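Local coordinates for protein putative N-acetylmuramoyl-L-alanine amidase,autolysin cwp6 (Peptoclostridium difficile, PDB 5J72) that probably cleaves the amide bond between N-acetylmuramic acid and L-alanine in peptidoglycan, as a zinc-dependent cell-wall amidase that carries three CWB2 cell-wall-binding repeats, at residues D326-S329 against K330-N334; N301-S305 against Q306-E310; I288-K292 against D293-Q297; L246-A249 against K250-K254; D372-V375 against D376-A380. One frame throughout, in Å; residues are numbered along the deposited sequence.

How the contacts relate
Contacts 1 to 4 belong to neighbouring parts of one layered alpha/beta unit around the parallel sheet whose edge strands are 287-290 and 334-341. Contact 2 lies centrally among them: its centre is about 9 Å from that of contact 1, where I331 packs on L303, and about 12 Å from that of contact 4, where W302 lies against L246, A249 and K250. Contact 3 meets contact 1 through the bond from V295 N to Q327 OE1 (2.9 Å), and touches contact 4 through I288 on A249. Contact 5, in a different CWB2 range from contacts 2 to 4, has its nearest atoms about 10 Å from contacts 3 and 4. Calcium sits within contact 1; none of the five includes the zinc ligands H460, E477 and H530.

Contact 1. Residues D326-S329 against K330-N334; sequences DQIS and KIAKN. With CA (calcium ion), chain D.
With CG of D326 anti to the backbone N (chi1 176°) and K330 extended beyond its own CG, the two side chains converge one turn apart at the C-terminal end of helix 322-329. Their ends form an i to i+4 salt bridge: K330 NZ lies 2.8 Å from D326 OD1, on the syn lone pair, and makes a weaker bond to OD2. The methylenes of K330 pass over the carbonyl of D326, its CG 3.2 Å from D326 O.

On another side of this turn, I331 has CG1 between its backbone N and carbonyl carbon (chi1 58°), which sets CG1 3.5 Å from I328 O and leads CD1 to I328 CD1 at 4.1 Å. Y300 and L303 of helix 297-306 also pack on I331. The carbonyl oxygen of I328 accepts from two donors: I331 N bonds from above the carbonyl plane, A332 N more weakly.

The turn beyond the helix brings two backbone carbonyls together as calcium ligands. S329 O and A332 O are only 3.1 Å apart, a closeness the shared cation would offset. Calcium lies 2.5 Å from each, and a water bound to it at 2.2 Å donates a hydrogen bond to K333 O.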
loop_
_atom_site.group_PDB
_atom_site.type_symbol
_atom_site.label_atom_id
_atom_site.label_comp_id
_atom_site.label_asym_id
_atom_site.label_seq_id
_atom_site.Cartn_x
_atom_site.Cartn_y
_atom_site.Cartn_z
ATOM N N ASP A 326 -15.813 -9.208 19.556
ATOM C CA ASP A 326 -16.247 -9.458 20.915
ATOM C C ASP A 326 -15.299 -10.423 21.606
ATOM O O ASP A 326 -14.933 -10.189 22.757
ATOM C CB ASP A 326 -17.622 -10.129 20.905
ATOM C CG ASP A 326 -18.006 -10.472 22.334
ATOM O OD1 ASP A 326 -17.967 -11.684 22.699
ATOM O OD2 ASP A 326 -18.326 -9.539 23.095
ATOM N N GLN A 327 -14.934 -11.522 20.927
ATOM C CA GLN A 327 -14.017 -12.538 21.486
ATOM C C GLN A 327 -12.677 -11.926 21.861
ATOM O O GLN A 327 -12.213 -12.084 22.994
ATOM C CB GLN A 327 -13.766 -13.611 20.451
ATOM C CG GLN A 327 -12.852 -14.716 20.979
ATOM C CD GLN A 327 -12.501 -15.718 19.880
ATOM O OE1 GLN A 327 -12.125 -15.347 18.772
ATOM N NE2 GLN A 327 -12.542 -17.024 20.172
ATOM N N ILE A 328 -12.075 -11.181 20.908
ATOM C CA ILE A 328 -10.744 -10.625 21.133
ATOM C C ILE A 328 -10.761 -9.401 22.009
ATOM O O ILE A 328 -9.849 -9.191 22.829
ATOM C CB ILE A 328 -10.091 -10.350 19.751
ATOM C CG1 ILE A 328 -9.983 -11.674 18.968
ATOM C CG2 ILE A 328 -8.703 -9.660 19.984
ATOM C CD1 ILE A 328 -9.181 -12.767 19.756
ATOM N N SER A 329 -11.791 -8.558 21.864
ATOM C CA SER A 329 -11.896 -7.409 22.733
ATOM C C SER A 329 -11.853 -7.836 24.198
ATOM O O SER A 329 -11.365 -7.082 25.037
ATOM C CB SER A 329 -13.237 -6.692 22.500
ATOM O OG SER A 329 -13.249 -5.476 23.235
ATOM N N LYS A 330 -12.405 -9.008 24.524
ATOM C CA LYS A 330 -12.437 -9.496 25.929
ATOM C C LYS A 330 -11.052 -9.898 26.446
ATOM O O LYS A 330 -10.836 -9.916 27.673
ATOM C CB LYS A 330 -13.386 -10.685 26.010
ATOM C CG LYS A 330 -14.819 -10.205 25.960
ATOM C CD LYS A 330 -15.820 -11.324 26.036
ATOM C CE LYS A 330 -17.179 -10.671 26.117
ATOM N NZ LYS A 330 -18.214 -11.532 25.525
ATOM N N ILE A 331 -10.106 -10.204 25.539
ATOM C CA ILE A 331 -8.767 -10.606 26.021
ATOM C C ILE A 331 -7.662 -9.594 25.633
ATOM O O ILE A 331 -6.515 -9.838 25.958
ATOM C CB ILE A 331 -8.374 -12.052 25.575
ATOM C CG1 ILE A 331 -8.392 -12.184 24.015
ATOM C CG2 ILE A 331 -9.323 -13.041 26.228
ATOM C CD1 ILE A 331 -7.475 -13.337 23.482
ATOM N N ALA A 332 -7.985 -8.470 24.969
ATOM C CA ALA A 332 -6.978 -7.453 24.649
ATOM C C ALA A 332 -7.332 -6.146 25.411
ATOM O O ALA A 332 -8.516 -5.891 25.580
ATOM C CB ALA A 332 -6.990 -7.178 23.150
ATOM N N LYS A 333 -6.381 -5.334 25.859
ATOM C CA LYS A 333 -6.754 -4.125 26.560
ATOM C C LYS A 333 -7.481 -3.183 25.622
ATOM O O LYS A 333 -8.457 -2.539 26.043
ATOM C CB LYS A 333 -5.541 -3.431 27.163
ATOM C CG LYS A 333 -4.934 -4.235 28.304
ATOM C CD LYS A 333 -3.837 -3.423 29.008
ATOM C CE LYS A 333 -3.335 -4.109 30.269
ATOM N N ASN A 334 -7.052 -3.120 24.343
ATOM C CA ASN A 334 -7.654 -2.205 23.360
ATOM C C ASN A 334 -7.907 -2.997 22.071
ATOM O O ASN A 334 -7.052 -3.071 21.200
ATOM C CB ASN A 334 -6.677 -1.001 23.203
ATOM C CG ASN A 334 -6.822 -0.120 21.970
ATOM O OD1 ASN A 334 -7.826 -0.172 21.254
ATOM N ND2 ASN A 334 -5.848 0.773 21.673
HETATM CA CA CA D . -10.444 -6.128 27.093
HETATM O O HOH W 1 -10.637 -3.955 27.029
#

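Contact 2. Residues N301-S305 against Q306-E310; sequences NWLSS and QGLEE
The side chain of Q306 lies over the indole of W302 at the end of helix 297-306, one turn further along the chain. Its CG makes a CH-pi contact, 3.7 Å from the centroid of the six-membered ring and 6° off the ring normal. A bend at chi2 (-61°) then lays the amide across the same face, its plane only 13° from that of the indole, with OE1 3.6 Å from W302 CZ2. This is the tight part of the contact. The ring also packs on L246, A249 and K250 of helix 241-253, while Q306 NE2 is held by the carbonyl of V258.

At the helix end Q306 N bonds to L303 O (3.0 Å), the donor standing well above the carbonyl plane. G307 then leaves helical geometry with positive phi, and the chain turns into strand 308-314, part of the alpha-to-beta passage in this CWB2 unit. Beyond the turn L308 CD1 comes back to L303 CD2 at 4.1 Å, a looser apolar touch; I261 packs against both leucines.

The solvent side is that of the exposed S305 and G307. On the Q306 face of the indole, beyond the tight stack, a water donates to W302 O at 2.8 Å and makes a very short approach to Q306 OE1. A second water bridges L303 O and L308 N, linking the two backbones where the chain has left the helix.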
loop_
_atom_site.group_PDB
_atom_site.type_symbol
_atom_site.label_atom_id
_atom_site.label_comp_id
_atom_site.label_asym_id
_atom_site.label_seq_id
_atom_site.Cartn_x
_atom_site.Cartn_y
_atom_site.Cartn_z
ATOM N N ASN A 301 -6.317 -19.764 23.158
ATOM C CA ASN A 301 -5.703 -20.063 24.466
ATOM C C ASN A 301 -4.359 -19.413 24.622
ATOM O O ASN A 301 -4.033 -18.925 25.699
ATOM C CB ASN A 301 -5.568 -21.633 24.693
ATOM C CG ASN A 301 -6.935 -22.315 24.766
ATOM O OD1 ASN A 301 -7.882 -21.695 25.266
ATOM N ND2 ASN A 301 -7.163 -23.519 24.214
ATOM N N TRP A 302 -3.559 -19.381 23.566
ATOM C CA TRP A 302 -2.226 -18.741 23.682
ATOM C C TRP A 302 -2.398 -17.215 23.801
ATOM O O TRP A 302 -1.782 -16.607 24.677
ATOM C CB TRP A 302 -1.413 -19.147 22.424
ATOM C CG TRP A 302 0.004 -18.649 22.458
ATOM C CD1 TRP A 302 1.048 -19.177 23.147
ATOM C CD2 TRP A 302 0.512 -17.471 21.814
ATOM N NE1 TRP A 302 2.157 -18.410 22.999
ATOM C CE2 TRP A 302 1.867 -17.355 22.170
ATOM C CE3 TRP A 302 -0.052 -16.506 20.944
ATOM C CZ2 TRP A 302 2.680 -16.314 21.701
ATOM C CZ3 TRP A 302 0.753 -15.478 20.481
ATOM C CH2 TRP A 302 2.109 -15.389 20.864
ATOM N N LEU A 303 -3.231 -16.596 22.952
ATOM C CA LEU A 303 -3.429 -15.135 23.025
ATOM C C LEU A 303 -3.957 -14.737 24.405
ATOM O O LEU A 303 -3.570 -13.700 24.936
ATOM C CB LEU A 303 -4.464 -14.708 21.983
ATOM C CG LEU A 303 -4.020 -14.826 20.507
ATOM C CD1 LEU A 303 -5.234 -14.441 19.670
ATOM C CD2 LEU A 303 -2.760 -13.913 20.204
ATOM N N SER A 304 -4.853 -15.584 24.997
ATOM C CA SER A 304 -5.399 -15.239 26.317
ATOM C C SER A 304 -4.300 -15.125 27.318
ATOM O O SER A 304 -4.385 -14.286 28.203
ATOM C CB SER A 304 -6.410 -16.287 26.796
ATOM O OG SER A 304 -7.469 -16.388 25.867
ATOM N N SER A 305 -3.233 -15.942 27.194
ATOM C CA SER A 305 -2.156 -15.844 28.169
ATOM C C SER A 305 -1.055 -14.824 27.798
ATOM O O SER A 305 -0.093 -14.674 28.563
ATOM C CB SER A 305 -1.524 -17.225 28.366
ATOM O OG SER A 305 -2.543 -18.207 28.361
ATOM N N GLN A 306 -1.183 -14.132 26.671
ATOM C CA GLN A 306 -0.165 -13.142 26.297
ATOM C C GLN A 306 -0.361 -11.784 26.910
ATOM O O GLN A 306 0.570 -10.988 26.872
ATOM C CB GLN A 306 -0.140 -12.951 24.774
ATOM C CG GLN A 306 0.547 -14.083 24.088
ATOM C CD GLN A 306 1.980 -14.147 24.586
ATOM O OE1 GLN A 306 2.386 -15.145 25.142
ATOM N NE2 GLN A 306 2.784 -13.056 24.437
ATOM N N GLY A 307 -1.539 -11.486 27.477
ATOM C CA GLY A 307 -1.761 -10.142 27.998
ATOM C C GLY A 307 -1.662 -9.097 26.882
ATOM O O GLY A 307 -0.920 -8.121 26.992
ATOM N N LEU A 308 -2.397 -9.310 25.799
ATOM C CA LEU A 308 -2.371 -8.369 24.668
ATOM C C LEU A 308 -2.753 -6.945 25.045
ATOM O O LEU A 308 -3.724 -6.717 25.810
ATOM C CB LEU A 308 -3.361 -8.813 23.628
ATOM C CG LEU A 308 -3.070 -10.147 23.033
ATOM C CD1 LEU A 308 -4.233 -10.552 22.130
ATOM C CD2 LEU A 308 -1.732 -10.040 22.247
ATOM N N GLU A 309 -2.011 -5.994 24.518
ATOM C CA GLU A 309 -2.333 -4.611 24.730
ATOM C C GLU A 309 -3.268 -4.127 23.638
ATOM O O GLU A 309 -4.149 -3.322 23.928
ATOM C CB GLU A 309 -1.049 -3.818 24.723
ATOM C CG GLU A 309 -0.220 -4.257 25.928
ATOM C CD GLU A 309 1.064 -3.475 26.115
ATOM O OE1 GLU A 309 1.359 -2.569 25.290
ATOM O OE2 GLU A 309 1.797 -3.783 27.102
ATOM N N GLU A 310 -3.121 -4.627 22.394
ATOM C CA GLU A 310 -3.908 -4.094 21.280
ATOM C C GLU A 310 -4.196 -5.143 20.260
ATOM O O GLU A 310 -3.358 -6.001 20.064
ATOM C CB GLU A 310 -3.119 -2.969 20.512
ATOM C CG GLU A 310 -2.822 -1.713 21.311
ATOM C CD GLU A 310 -1.747 -0.859 20.642
ATOM O OE1 GLU A 310 -0.852 -0.387 21.360
ATOM O OE2 GLU A 310 -1.802 -0.665 19.411
HETATM O O HOH W 2 0.795 -17.025 25.652
HETATM O O HOH W 3 -4.274 -11.402 26.252
#

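Contact 3. Residues I288-K292 against D293-Q297; sequences ILANK and DSVPQ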
loop_
_atom_site.group_PDB
_atom_site.type_symbol
_atom_site.label_atom_id
_atom_site.label_comp_id
_atom_site.label_asym_id
_atom_site.label_seq_id
_atom_site.Cartn_x
_atom_site.Cartn_y
_atom_site.Cartn_z
ATOM N N ILE A 288 -2.347 -12.505 12.897
ATOM C CA ILE A 288 -3.007 -13.708 13.387
ATOM C C ILE A 288 -4.113 -13.978 12.422
ATOM O O ILE A 288 -4.956 -13.108 12.165
ATOM C CB ILE A 288 -3.538 -13.438 14.805
ATOM C CG1 ILE A 288 -2.365 -13.303 15.833
ATOM C CG2 ILE A 288 -4.517 -14.591 15.206
ATOM C CD1 ILE A 288 -1.574 -14.634 16.091
ATOM N N LEU A 289 -4.122 -15.163 11.839
ATOM C CA LEU A 289 -5.172 -15.484 10.906
ATOM C C LEU A 289 -6.388 -16.156 11.625
ATOM O O LEU A 289 -6.220 -17.045 12.456
ATOM C CB LEU A 289 -4.628 -16.385 9.794
ATOM C CG LEU A 289 -3.515 -15.707 8.986
ATOM C CD1 LEU A 289 -3.063 -16.683 7.830
ATOM C CD2 LEU A 289 -4.060 -14.369 8.355
ATOM N N ALA A 290 -7.574 -15.746 11.259
ATOM C CA ALA A 290 -8.788 -16.210 11.937
ATOM C C ALA A 290 -9.879 -16.648 10.975
ATOM O O ALA A 290 -9.770 -16.569 9.743
ATOM C CB ALA A 290 -9.331 -15.053 12.770
ATOM N N ASN A 291 -10.979 -17.179 11.598
ATOM C CA ASN A 291 -12.193 -17.508 10.874
ATOM C C ASN A 291 -13.073 -16.257 10.979
ATOM O O ASN A 291 -12.755 -15.338 11.735
ATOM C CB ASN A 291 -12.913 -18.736 11.545
ATOM C CG ASN A 291 -12.081 -19.970 11.364
ATOM O OD1 ASN A 291 -11.915 -20.398 10.243
ATOM N ND2 ASN A 291 -11.433 -20.518 12.377
ATOM N N LYS A 292 -14.186 -16.218 10.280
ATOM C CA LYS A 292 -15.056 -15.056 10.338
ATOM C C LYS A 292 -15.526 -14.696 11.740
ATOM O O LYS A 292 -15.528 -13.513 12.083
ATOM C CB LYS A 292 -16.266 -15.297 9.458
ATOM C CG LYS A 292 -17.221 -14.118 9.485
ATOM C CD LYS A 292 -18.165 -14.186 8.292
ATOM C CE LYS A 292 -19.459 -13.501 8.571
ATOM N NZ LYS A 292 -20.538 -14.030 7.691
ATOM N N ASP A 293 -15.923 -15.677 12.579
ATOM C CA ASP A 293 -16.419 -15.314 13.920
ATOM C C ASP A 293 -15.506 -15.609 15.056
ATOM O O ASP A 293 -15.882 -15.317 16.202
ATOM C CB ASP A 293 -17.755 -16.024 14.226
ATOM C CG ASP A 293 -18.784 -15.801 13.144
ATOM O OD1 ASP A 293 -19.013 -14.641 12.775
ATOM O OD2 ASP A 293 -19.355 -16.796 12.663
ATOM N N SER A 294 -14.328 -16.164 14.838
ATOM C CA SER A 294 -13.489 -16.405 16.011
ATOM C C SER A 294 -12.065 -16.816 15.546
ATOM O O SER A 294 -11.887 -17.233 14.385
ATOM C CB SER A 294 -14.055 -17.573 16.832
ATOM O OG SER A 294 -13.981 -18.744 16.013
ATOM N N VAL A 295 -11.100 -16.701 16.432
ATOM C CA VAL A 295 -9.805 -17.305 16.089
ATOM C C VAL A 295 -9.954 -18.785 16.592
ATOM O O VAL A 295 -10.774 -19.017 17.492
ATOM C CB VAL A 295 -8.636 -16.606 16.815
ATOM C CG1 VAL A 295 -8.617 -15.106 16.433
ATOM C CG2 VAL A 295 -8.755 -16.764 18.348
ATOM N N PRO A 296 -9.215 -19.777 16.071
ATOM C CA PRO A 296 -9.327 -21.182 16.545
ATOM C C PRO A 296 -8.978 -21.253 18.014
ATOM O O PRO A 296 -8.279 -20.380 18.550
ATOM C CB PRO A 296 -8.308 -21.926 15.658
ATOM C CG PRO A 296 -8.232 -21.044 14.392
ATOM C CD PRO A 296 -8.260 -19.656 14.960
ATOM N N GLN A 297 -9.413 -22.331 18.696
ATOM C CA GLN A 297 -9.191 -22.433 20.129
ATOM C C GLN A 297 -7.744 -22.380 20.541
ATOM O O GLN A 297 -7.416 -21.775 21.560
ATOM C CB GLN A 297 -9.816 -23.780 20.655
ATOM C CG GLN A 297 -9.836 -23.913 22.210
ATOM C CD GLN A 297 -10.667 -22.827 22.909
ATOM O OE1 GLN A 297 -11.779 -22.482 22.491
ATOM N NE2 GLN A 297 -10.127 -22.240 23.987
HETATM O O HOH W 4 -12.001 -20.572 14.974
#
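Strand 288-290 runs out at A290 and the chain folds back on itself, so that N291 N bonds to S294 O (2.9 Å, N-H...O 148°) and the two segments point 136° apart. On the apolar side of the strand and turn, side chains gather on V295. Its CG1, anti to the carbonyl carbon (chi1 -59°), touches A290 CB at 3.7 Å and I288 CG2 at 4.3 Å. I324 of helix 322-329 packs on both A290 and V295, which places this small apolar cluster between the edge strand and that helix.

N291 and P296 meet differently. The amide end of N291 reaches over the proline ring, ND2 lying 3.8 Å from P296 CG, and H242 touches both residues. The same ND2 donates to a water at 2.7 Å, which is also hydrogen-bonded to S294 OG. At the apex of the turn the side chains of K292 and D293 run side by side, yet their charged ends stay apart, with NZ 5.3 Å from OD1; D293 OD1 instead pairs with the hydroxyl of S321.

P296 occupies the N-cap position of helix 297-306, so the turn carries the chain from edge strand to helix in this alpha/beta layer. Its polar groups thus find partners both within the turn, directly and through water, and outside it, where Q327 OE1 accepts from V295 N, while V295 CG1 serves the apolar side.

Contact 4. Residues L246-A249 against K250-K254; sequences LLIA and KEIDK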
loop_
_atom_site.group_PDB
_atom_site.type_symbol
_atom_site.label_atom_id
_atom_site.label_comp_id
_atom_site.label_asym_id
_atom_site.label_seq_id
_atom_site.Cartn_x
_atom_site.Cartn_y
_atom_site.Cartn_z
ATOM N N LEU A 246 -0.153 -18.942 14.113
ATOM C CA LEU A 246 0.068 -19.054 15.567
ATOM C C LEU A 246 1.512 -19.458 15.833
ATOM O O LEU A 246 2.168 -18.905 16.726
ATOM C CB LEU A 246 -0.863 -20.195 16.269
ATOM C CG LEU A 246 -0.536 -20.375 17.794
ATOM C CD1 LEU A 246 -0.702 -19.087 18.536
ATOM C CD2 LEU A 246 -1.475 -21.513 18.421
ATOM N N LEU A 247 2.021 -20.425 15.083
ATOM C CA LEU A 247 3.414 -20.890 15.344
ATOM C C LEU A 247 4.430 -19.760 15.055
ATOM O O LEU A 247 5.434 -19.629 15.750
ATOM C CB LEU A 247 3.678 -22.101 14.448
ATOM C CG LEU A 247 2.838 -23.362 14.915
ATOM C CD1 LEU A 247 2.903 -24.442 13.796
ATOM C CD2 LEU A 247 3.400 -23.827 16.288
ATOM N N ILE A 248 4.128 -18.916 14.054
ATOM C CA ILE A 248 5.020 -17.769 13.772
ATOM C C ILE A 248 4.955 -16.795 14.933
ATOM O O ILE A 248 5.966 -16.269 15.394
ATOM C CB ILE A 248 4.537 -17.132 12.478
ATOM C CG1 ILE A 248 4.931 -18.062 11.285
ATOM C CG2 ILE A 248 5.141 -15.712 12.346
ATOM C CD1 ILE A 248 4.342 -17.609 9.934
ATOM N N ALA A 249 3.735 -16.570 15.443
ATOM C CA ALA A 249 3.610 -15.660 16.579
ATOM C C ALA A 249 4.409 -16.196 17.797
ATOM O O ALA A 249 5.020 -15.406 18.531
ATOM C CB ALA A 249 2.110 -15.464 16.940
ATOM N N LYS A 250 4.363 -17.522 18.050
ATOM C CA LYS A 250 5.139 -18.048 19.192
ATOM C C LYS A 250 6.643 -17.900 18.943
ATOM O O LYS A 250 7.429 -17.696 19.884
ATOM C CB LYS A 250 4.819 -19.561 19.381
ATOM C CG LYS A 250 3.368 -19.757 19.882
ATOM C CD LYS A 250 3.045 -21.307 19.911
ATOM C CE LYS A 250 1.643 -21.571 20.407
ATOM N NZ LYS A 250 1.445 -23.014 20.723
ATOM N N GLU A 251 7.043 -18.005 17.663
ATOM C CA GLU A 251 8.469 -17.834 17.359
ATOM C C GLU A 251 8.881 -16.370 17.630
ATOM O O GLU A 251 9.912 -16.108 18.242
ATOM C CB GLU A 251 8.741 -18.252 15.914
ATOM C CG GLU A 251 10.194 -17.934 15.517
ATOM C CD GLU A 251 11.252 -18.988 15.977
ATOM O OE1 GLU A 251 10.872 -20.000 16.612
ATOM O OE2 GLU A 251 12.472 -18.781 15.667
ATOM N N ILE A 252 8.030 -15.387 17.204
ATOM C CA ILE A 252 8.385 -14.004 17.485
ATOM C C ILE A 252 8.498 -13.788 19.017
ATOM O O ILE A 252 9.392 -13.082 19.492
ATOM C CB ILE A 252 7.288 -13.055 16.858
ATOM C CG1 ILE A 252 7.357 -13.131 15.301
ATOM C CG2 ILE A 252 7.511 -11.600 17.345
ATOM C CD1 ILE A 252 6.092 -12.514 14.563
ATOM N N ASP A 253 7.590 -14.407 19.772
ATOM C CA ASP A 253 7.582 -14.249 21.232
ATOM C C ASP A 253 8.901 -14.767 21.911
ATOM O O ASP A 253 9.180 -14.395 23.054
ATOM C CB ASP A 253 6.370 -15.003 21.798
ATOM C CG ASP A 253 6.150 -14.721 23.235
ATOM O OD1 ASP A 253 5.915 -13.550 23.577
ATOM O OD2 ASP A 253 6.242 -15.649 24.019
ATOM N N LYS A 254 9.690 -15.581 21.209
ATOM C CA LYS A 254 10.989 -16.025 21.760
ATOM C C LYS A 254 11.985 -14.899 21.673
ATOM O O LYS A 254 13.005 -14.927 22.379
ATOM C CB LYS A 254 11.545 -17.179 20.937
ATOM C CG LYS A 254 10.823 -18.512 21.111
ATOM C CD LYS A 254 11.395 -19.413 20.030
ATOM C CE LYS A 254 11.240 -20.912 20.276
ATOM N NZ LYS A 254 12.379 -21.695 19.594
#
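L246 O accepts the amide of K250 at 2.9 Å. I252 N bonds to I248 O at the same length, and E251 and D253 repeat the i to i+4 pattern with L247 and A249, as expected of an alpha-helix, here helix 241-253 of the CWB2 unit.

Two pairs of side chains follow the same spacing. K250 leaves the backbone with CG anti to the carbonyl carbon (chi1 -69°) and then stays extended, which carries CG past L246 O and lays CE against the leucine branch. CE is 3.6 Å from L246 CG and nearly as close to CD2, while NZ continues beyond them, 4.0 Å from CD2. The long methylene chain thus forms apolar contacts even though it ends in an amine. T299 also touches L246, joining this face to helix 297-306.

Around the helix, I252 CD1 meets I248 CG2 at 4.0 Å. The CG1 of I252 passes 3.4 Å from I248 O, the oxygen that accepts I252 N. L176 of helix 174-180 touches both isoleucines, P286 lies against A249 and I252, and I236 of strand 232-236 packs on L247 and I248.

The carboxylates of E251 and D253 have partners outside this turn: E251 OE2 bonds to Y180 OH, and D253 OD1 accepts from V258 N. E251 OE1 also forms a long ion pair with K254 NZ. The lysine methylenes of K250 can therefore lie on L246 as apolar surface, while the two acids link the helix to Y180 and V258 through hydrogen bonds.

Contact 5. Residues D372-V375 against D376-A380; sequences DIIV and DSITA
I378 packs along the first turn of helix 375-387 against I374. Its CB lies 3.4 Å from V375 O, CG1 follows at 3.6 Å from I374 O, and CD1 at the tip meets I374 CG2 at 3.6 Å. That CG2 branch of I374 is anti to the backbone N; CG1 and CD1 of I374 lead away from I378, and the residue is also packed on by Y271 and L274 of helix 270-283. I373, one residue earlier, sends CD1 to the carboxylate of D376, 3.4 Å from OD2, a van der Waals contact between a methyl and an acid.

These residues form a helix start in the third CWB2 range. I378 N bonds to I374 O at 3.2 Å, S377 N reaches that oxygen weakly, and T379 N bonds to V375 O at 2.9 Å. A water donates to I373 O and accepts from S377 OG, tying the incoming loop to the first turn. On another side V375 and T379 both pack on L186.

D376 is a buried residue, with the I373 methyl by OD2 and T143 of helix 140-151 also against it; its place near the N-terminal end of the helix would probably favour a negative charge through the helix dipole.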
loop_
_atom_site.group_PDB
_atom_site.type_symbol
_atom_site.label_atom_id
_atom_site.label_comp_id
_atom_site.label_asym_id
_atom_site.label_seq_id
_atom_site.Cartn_x
_atom_site.Cartn_y
_atom_site.Cartn_z
ATOM N N ASP A 372 -2.098 -7.611 -8.601
ATOM C CA ASP A 372 -2.659 -8.872 -9.117
ATOM C C ASP A 372 -1.967 -10.107 -8.602
ATOM O O ASP A 372 -2.468 -11.198 -8.823
ATOM C CB ASP A 372 -2.642 -8.937 -10.664
ATOM C CG ASP A 372 -1.297 -8.660 -11.303
ATOM O OD1 ASP A 372 -0.930 -9.377 -12.253
ATOM O OD2 ASP A 372 -0.628 -7.721 -10.885
ATOM N N ILE A 373 -0.860 -9.979 -7.928
ATOM C CA ILE A 373 -0.211 -11.177 -7.414
ATOM C C ILE A 373 0.016 -10.968 -5.936
ATOM O O ILE A 373 -0.089 -9.826 -5.463
ATOM C CB ILE A 373 1.099 -11.403 -8.162
ATOM C CG1 ILE A 373 1.920 -10.108 -8.169
ATOM C CG2 ILE A 373 0.796 -11.854 -9.616
ATOM C CD1 ILE A 373 3.204 -10.308 -8.919
ATOM N N ILE A 374 0.270 -11.994 -5.209
ATOM C CA ILE A 374 0.505 -11.801 -3.785
ATOM C C ILE A 374 2.038 -11.811 -3.469
ATOM O O ILE A 374 2.482 -11.099 -2.591
ATOM C CB ILE A 374 -0.128 -13.009 -3.022
ATOM C CG1 ILE A 374 -1.688 -12.987 -3.176
ATOM C CG2 ILE A 374 0.282 -12.978 -1.555
ATOM C CD1 ILE A 374 -2.289 -11.783 -2.518
ATOM N N VAL A 375 2.800 -12.639 -4.213
ATOM C CA VAL A 375 4.189 -12.904 -3.819
ATOM C C VAL A 375 5.100 -11.678 -3.822
ATOM O O VAL A 375 5.947 -11.625 -2.948
ATOM C CB VAL A 375 4.753 -14.007 -4.738
ATOM C CG1 VAL A 375 4.844 -13.490 -6.192
ATOM C CG2 VAL A 375 6.132 -14.468 -4.232
ATOM N N ASP A 376 4.930 -10.711 -4.744
ATOM C CA ASP A 376 5.877 -9.585 -4.753
ATOM C C ASP A 376 5.716 -8.767 -3.480
ATOM O O ASP A 376 6.695 -8.184 -3.013
ATOM C CB ASP A 376 5.660 -8.699 -5.986
ATOM C CG ASP A 376 6.314 -9.271 -7.260
ATOM O OD1 ASP A 376 7.036 -10.313 -7.162
ATOM O OD2 ASP A 376 6.099 -8.701 -8.348
ATOM N N SER A 377 4.473 -8.666 -2.942
ATOM C CA SER A 377 4.296 -7.872 -1.707
ATOM C C SER A 377 4.877 -8.664 -0.536
ATOM O O SER A 377 5.348 -8.086 0.434
ATOM C CB SER A 377 2.818 -7.592 -1.452
ATOM O OG SER A 377 2.386 -6.657 -2.431
ATOM N N ILE A 378 4.812 -10.003 -0.610
ATOM C CA ILE A 378 5.397 -10.811 0.482
ATOM C C ILE A 378 6.933 -10.627 0.495
ATOM O O ILE A 378 7.495 -10.362 1.537
ATOM C CB ILE A 378 5.093 -12.328 0.240
ATOM C CG1 ILE A 378 3.622 -12.612 0.521
ATOM C CG2 ILE A 378 5.898 -13.184 1.220
ATOM C CD1 ILE A 378 3.279 -14.027 0.085
ATOM N N THR A 379 7.581 -10.729 -0.681
ATOM C CA THR A 379 9.050 -10.594 -0.634
ATOM C C THR A 379 9.460 -9.138 -0.362
ATOM O O THR A 379 10.516 -8.904 0.193
ATOM C CB THR A 379 9.678 -11.132 -1.906
ATOM O OG1 THR A 379 9.094 -10.419 -3.029
ATOM C CG2 THR A 379 9.444 -12.641 -2.030
ATOM N N ALA A 380 8.630 -8.149 -0.730
ATOM C CA ALA A 380 8.994 -6.758 -0.427
ATOM C C ALA A 380 8.788 -6.468 1.036
ATOM O O ALA A 380 9.367 -5.535 1.572
ATOM C CB ALA A 380 8.103 -5.817 -1.276
HETATM O O HOH W 5 1.800 -7.855 -4.872
#